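Local coordinates for extracellular solute-binding protein family 1 (PDB 5CI5) that binds alpha-D-tagatopyranose in its pocket and probably delivers sugars to an ABC transporter as its extracellular solute-binding component, at residues A84-K96 against V368-S380. Residues are numbered along the deposited sequence; the frame is centred on the assembly and turned at random.
Sequences ADLGGWVPTFAEK and VARPPIPQYPQIS. With T6T (alpha-D-tagatopyranose), chain C.
Asp85 and Arg370 meet chiefly through the sugar they share, a case of two side chains linked through a common ligand. The Asp85 carboxylate accepts from two of the tagatose hydroxyls, O4 reaching OD1 at 2.6 Å and O5 reaching OD2 at 2.7 Å. Arg370 grips the same two oxygens with its guanidinium edge: NH1 donates almost straight (173°) to O5, NH2 to O4. Between the side chains themselves there is just a long salt bridge, Asp85 OD1 to Arg370 NH2 at 3.9 Å, with the oxygen well out of the guanidinium plane. OD1 also takes the Gly87 N-H in an Asx turn, and Glu190 pairs with Arg370 NH1 and with the Tyr376 hydroxyl. Within 84-96, Thr92 OG1 and the Thr92 N-H both bond to Gly88 O, from opposite faces of its plane.

Van der Waals packing does the rest. Gly87 CA sits over the centre of the Arg370 guanidinium, 3.5 Å above its plane, where a bend at chi3 (-81°) puts the group, while Gly87 O approaches the Tyr376 ring obliquely. Farther on, in helix 89-95, Pro91 rests on Pro372, Thr92 OG1 lies 3.3 Å from Pro377 CD, and Glu95 crosses Pro374 at about a right angle.

Pairing a strand-end carboxylate with an arginine from a loop remote in sequence, the arrangement forms part of the sugar-binding site of a periplasmic-binding-protein fold.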
# COMPACT_ATOMS: atom_id res chain seq x y z
N ALA A 84 -1.64 0.30 11.58
CA ALA A 84 -0.20 0.20 11.32
C ALA A 84 -0.02 -0.50 9.98
O ALA A 84 -0.66 -1.53 9.71
CB ALA A 84 0.54 -0.53 12.43
N ASP A 85 0.82 0.06 9.14
CA ASP A 85 1.09 -0.47 7.79
C ASP A 85 1.67 -1.89 7.85
O ASP A 85 2.58 -2.18 8.60
CB ASP A 85 2.02 0.50 7.06
CG ASP A 85 1.98 0.38 5.58
OD1 ASP A 85 1.90 -0.76 5.04
OD2 ASP A 85 2.05 1.45 4.92
N LEU A 86 1.12 -2.79 7.03
CA LEU A 86 1.69 -4.12 6.90
C LEU A 86 3.12 -4.09 6.35
O LEU A 86 3.87 -5.07 6.47
CB LEU A 86 0.79 -4.99 6.03
CG LEU A 86 -0.61 -5.30 6.57
CD1 LEU A 86 -1.27 -6.31 5.64
CD2 LEU A 86 -0.59 -5.81 8.01
N GLY A 87 3.51 -2.96 5.75
CA GLY A 87 4.85 -2.78 5.23
C GLY A 87 5.87 -2.40 6.28
O GLY A 87 6.42 -1.29 6.27
N GLY A 88 6.13 -3.33 7.20
CA GLY A 88 7.25 -3.22 8.11
C GLY A 88 7.03 -2.49 9.42
O GLY A 88 7.92 -2.48 10.29
N TRP A 89 5.90 -1.82 9.59
CA TRP A 89 5.75 -1.04 10.82
C TRP A 89 5.62 -1.93 12.05
O TRP A 89 6.12 -1.57 13.12
CB TRP A 89 4.54 -0.12 10.79
CG TRP A 89 4.50 0.94 9.72
CD1 TRP A 89 5.28 1.03 8.58
CD2 TRP A 89 3.64 2.08 9.70
NE1 TRP A 89 4.91 2.14 7.86
CE2 TRP A 89 3.92 2.80 8.52
CE3 TRP A 89 2.66 2.55 10.57
CZ2 TRP A 89 3.23 3.96 8.19
CZ3 TRP A 89 1.97 3.70 10.23
CH2 TRP A 89 2.27 4.40 9.06
N VAL A 90 4.92 -3.06 11.95
CA VAL A 90 4.67 -3.84 13.15
C VAL A 90 5.98 -4.43 13.71
O VAL A 90 6.27 -4.29 14.90
CB VAL A 90 3.58 -4.91 12.88
CG1 VAL A 90 3.44 -5.83 14.04
CG2 VAL A 90 2.27 -4.19 12.64
N PRO A 91 6.82 -5.02 12.87
CA PRO A 91 8.14 -5.43 13.40
C PRO A 91 8.97 -4.30 13.97
O PRO A 91 9.63 -4.48 15.01
CB PRO A 91 8.82 -6.04 12.16
CG PRO A 91 7.69 -6.55 11.36
CD PRO A 91 6.60 -5.52 11.50
N THR A 92 8.95 -3.13 13.33
CA THR A 92 9.68 -1.97 13.84
C THR A 92 9.20 -1.61 15.26
O THR A 92 10.02 -1.43 16.19
CB THR A 92 9.51 -0.77 12.91
OG1 THR A 92 10.01 -1.11 11.62
CG2 THR A 92 10.23 0.45 13.41
N PHE A 93 7.89 -1.49 15.43
CA PHE A 93 7.37 -1.07 16.74
C PHE A 93 7.51 -2.17 17.79
O PHE A 93 7.80 -1.88 18.96
CB PHE A 93 5.89 -0.67 16.66
CG PHE A 93 5.58 0.44 15.67
CD1 PHE A 93 6.53 1.37 15.28
CD2 PHE A 93 4.31 0.54 15.14
CE1 PHE A 93 6.21 2.36 14.35
CE2 PHE A 93 3.98 1.53 14.24
CZ PHE A 93 4.94 2.45 13.86
N ALA A 94 7.31 -3.43 17.38
CA ALA A 94 7.35 -4.56 18.30
C ALA A 94 8.74 -4.75 18.89
O ALA A 94 8.89 -5.12 20.05
CB ALA A 94 6.90 -5.85 17.59
N GLU A 95 9.75 -4.48 18.08
CA GLU A 95 11.15 -4.65 18.48
C GLU A 95 11.49 -3.73 19.64
O GLU A 95 12.35 -4.06 20.48
CB GLU A 95 12.07 -4.40 17.29
CG GLU A 95 13.55 -4.75 17.58
CD GLU A 95 14.33 -3.66 18.29
OE1 GLU A 95 14.01 -2.47 18.10
OE2 GLU A 95 15.26 -3.99 19.06
N LYS A 96 10.80 -2.60 19.71
CA LYS A 96 11.05 -1.61 20.74
C LYS A 96 10.23 -1.85 22.02
O LYS A 96 10.42 -1.15 23.01
CB LYS A 96 10.73 -0.21 20.22
CG LYS A 96 11.66 0.22 19.10
CD LYS A 96 11.37 1.58 18.58
CE LYS A 96 12.50 2.04 17.65
NZ LYS A 96 13.77 2.25 18.41
N VAL A 368 5.11 -9.93 -3.55
CA VAL A 368 6.27 -9.96 -2.66
C VAL A 368 6.09 -8.99 -1.52
O VAL A 368 5.40 -7.97 -1.64
CB VAL A 368 7.59 -9.65 -3.39
CG1 VAL A 368 7.77 -10.63 -4.56
CG2 VAL A 368 7.65 -8.20 -3.87
N ALA A 369 6.69 -9.33 -0.39
CA ALA A 369 6.60 -8.50 0.80
C ALA A 369 7.84 -7.66 0.99
O ALA A 369 8.98 -8.15 0.81
CB ALA A 369 6.37 -9.37 2.03
N ARG A 370 7.63 -6.42 1.41
CA ARG A 370 8.68 -5.64 2.06
C ARG A 370 9.21 -6.47 3.22
O ARG A 370 8.47 -7.21 3.87
CB ARG A 370 8.13 -4.29 2.54
CG ARG A 370 7.87 -3.33 1.40
CD ARG A 370 6.87 -2.20 1.77
NE ARG A 370 5.49 -2.64 1.68
CZ ARG A 370 4.46 -1.82 1.86
NH1 ARG A 370 4.65 -0.54 2.13
NH2 ARG A 370 3.24 -2.29 1.76
N PRO A 371 10.51 -6.37 3.48
CA PRO A 371 11.09 -7.24 4.52
C PRO A 371 10.55 -6.93 5.93
O PRO A 371 10.56 -5.76 6.33
CB PRO A 371 12.59 -6.95 4.42
CG PRO A 371 12.70 -5.65 3.78
CD PRO A 371 11.52 -5.50 2.87
N PRO A 372 10.08 -7.97 6.65
CA PRO A 372 9.44 -7.76 7.97
C PRO A 372 10.48 -7.60 9.07
O PRO A 372 10.62 -8.43 9.98
CB PRO A 372 8.60 -9.04 8.14
CG PRO A 372 9.40 -10.07 7.43
CD PRO A 372 9.94 -9.37 6.21
N ILE A 373 11.23 -6.51 8.96
CA ILE A 373 12.36 -6.24 9.86
C ILE A 373 12.30 -4.83 10.36
O ILE A 373 11.75 -3.92 9.69
CB ILE A 373 13.72 -6.51 9.15
CG1 ILE A 373 13.94 -5.51 8.01
CG2 ILE A 373 13.76 -7.96 8.66
CD1 ILE A 373 15.27 -5.67 7.26
N PRO A 374 12.86 -4.60 11.55
CA PRO A 374 12.75 -3.28 12.18
C PRO A 374 13.48 -2.19 11.43
O PRO A 374 13.23 -1.01 11.67
CB PRO A 374 13.37 -3.51 13.58
CG PRO A 374 13.59 -4.94 13.71
CD PRO A 374 13.63 -5.56 12.37
N GLN A 375 14.39 -2.58 10.54
CA GLN A 375 15.15 -1.62 9.77
C GLN A 375 14.39 -1.08 8.54
O GLN A 375 14.88 -0.17 7.86
CB GLN A 375 16.46 -2.25 9.27
CG GLN A 375 17.43 -2.58 10.39
CD GLN A 375 17.19 -3.92 11.02
OE1 GLN A 375 16.27 -4.66 10.67
NE2 GLN A 375 18.04 -4.24 11.98
N TYR A 376 13.22 -1.66 8.23
CA TYR A 376 12.63 -1.40 6.92
C TYR A 376 12.34 0.12 6.71
O TYR A 376 12.65 0.67 5.65
CB TYR A 376 11.37 -2.23 6.67
CG TYR A 376 10.77 -1.78 5.36
CD1 TYR A 376 11.44 -2.04 4.16
CD2 TYR A 376 9.65 -0.97 5.32
CE1 TYR A 376 10.96 -1.57 2.97
CE2 TYR A 376 9.17 -0.50 4.11
CZ TYR A 376 9.83 -0.79 2.95
OH TYR A 376 9.39 -0.29 1.76
N PRO A 377 11.73 0.81 7.68
CA PRO A 377 11.45 2.22 7.36
C PRO A 377 12.67 3.06 6.98
O PRO A 377 12.59 3.86 6.04
CB PRO A 377 10.80 2.73 8.65
CG PRO A 377 10.06 1.52 9.16
CD PRO A 377 11.02 0.36 8.88
N GLN A 378 13.80 2.84 7.66
CA GLN A 378 15.04 3.50 7.28
C GLN A 378 15.51 3.12 5.88
O GLN A 378 16.07 3.95 5.16
CB GLN A 378 16.14 3.15 8.28
CG GLN A 378 15.98 3.77 9.63
CD GLN A 378 16.97 3.16 10.61
OE1 GLN A 378 16.63 2.24 11.35
NE2 GLN A 378 18.21 3.63 10.56
N ILE A 379 15.34 1.85 5.52
CA ILE A 379 15.69 1.36 4.18
C ILE A 379 14.83 2.05 3.11
O ILE A 379 15.34 2.52 2.10
CB ILE A 379 15.53 -0.19 4.13
CG1 ILE A 379 16.60 -0.84 5.01
CG2 ILE A 379 15.58 -0.70 2.67
CD1 ILE A 379 16.40 -2.33 5.21
N SER A 380 13.53 2.16 3.36
CA SER A 380 12.61 2.81 2.43
C SER A 380 13.03 4.27 2.22
O SER A 380 13.04 4.78 1.10
CB SER A 380 11.18 2.72 2.94
OG SER A 380 10.36 3.42 2.05
O3 T6T C . -0.74 -0.78 0.38
C3 T6T C . -1.05 0.04 1.50
C4 T6T C . 0.22 0.22 2.34
O4 T6T C . 0.76 -1.06 2.68
C5 T6T C . 1.21 1.03 1.53
O5 T6T C . 2.41 1.23 2.27
C6 T6T C . 0.59 2.36 1.11
O6 T6T C . -0.57 2.10 0.33
C2 T6T C . -1.58 1.36 1.02
O2 T6T C . -2.05 2.12 2.14
C1 T6T C . -2.75 1.16 0.03
O1 T6T C . -3.78 0.39 0.54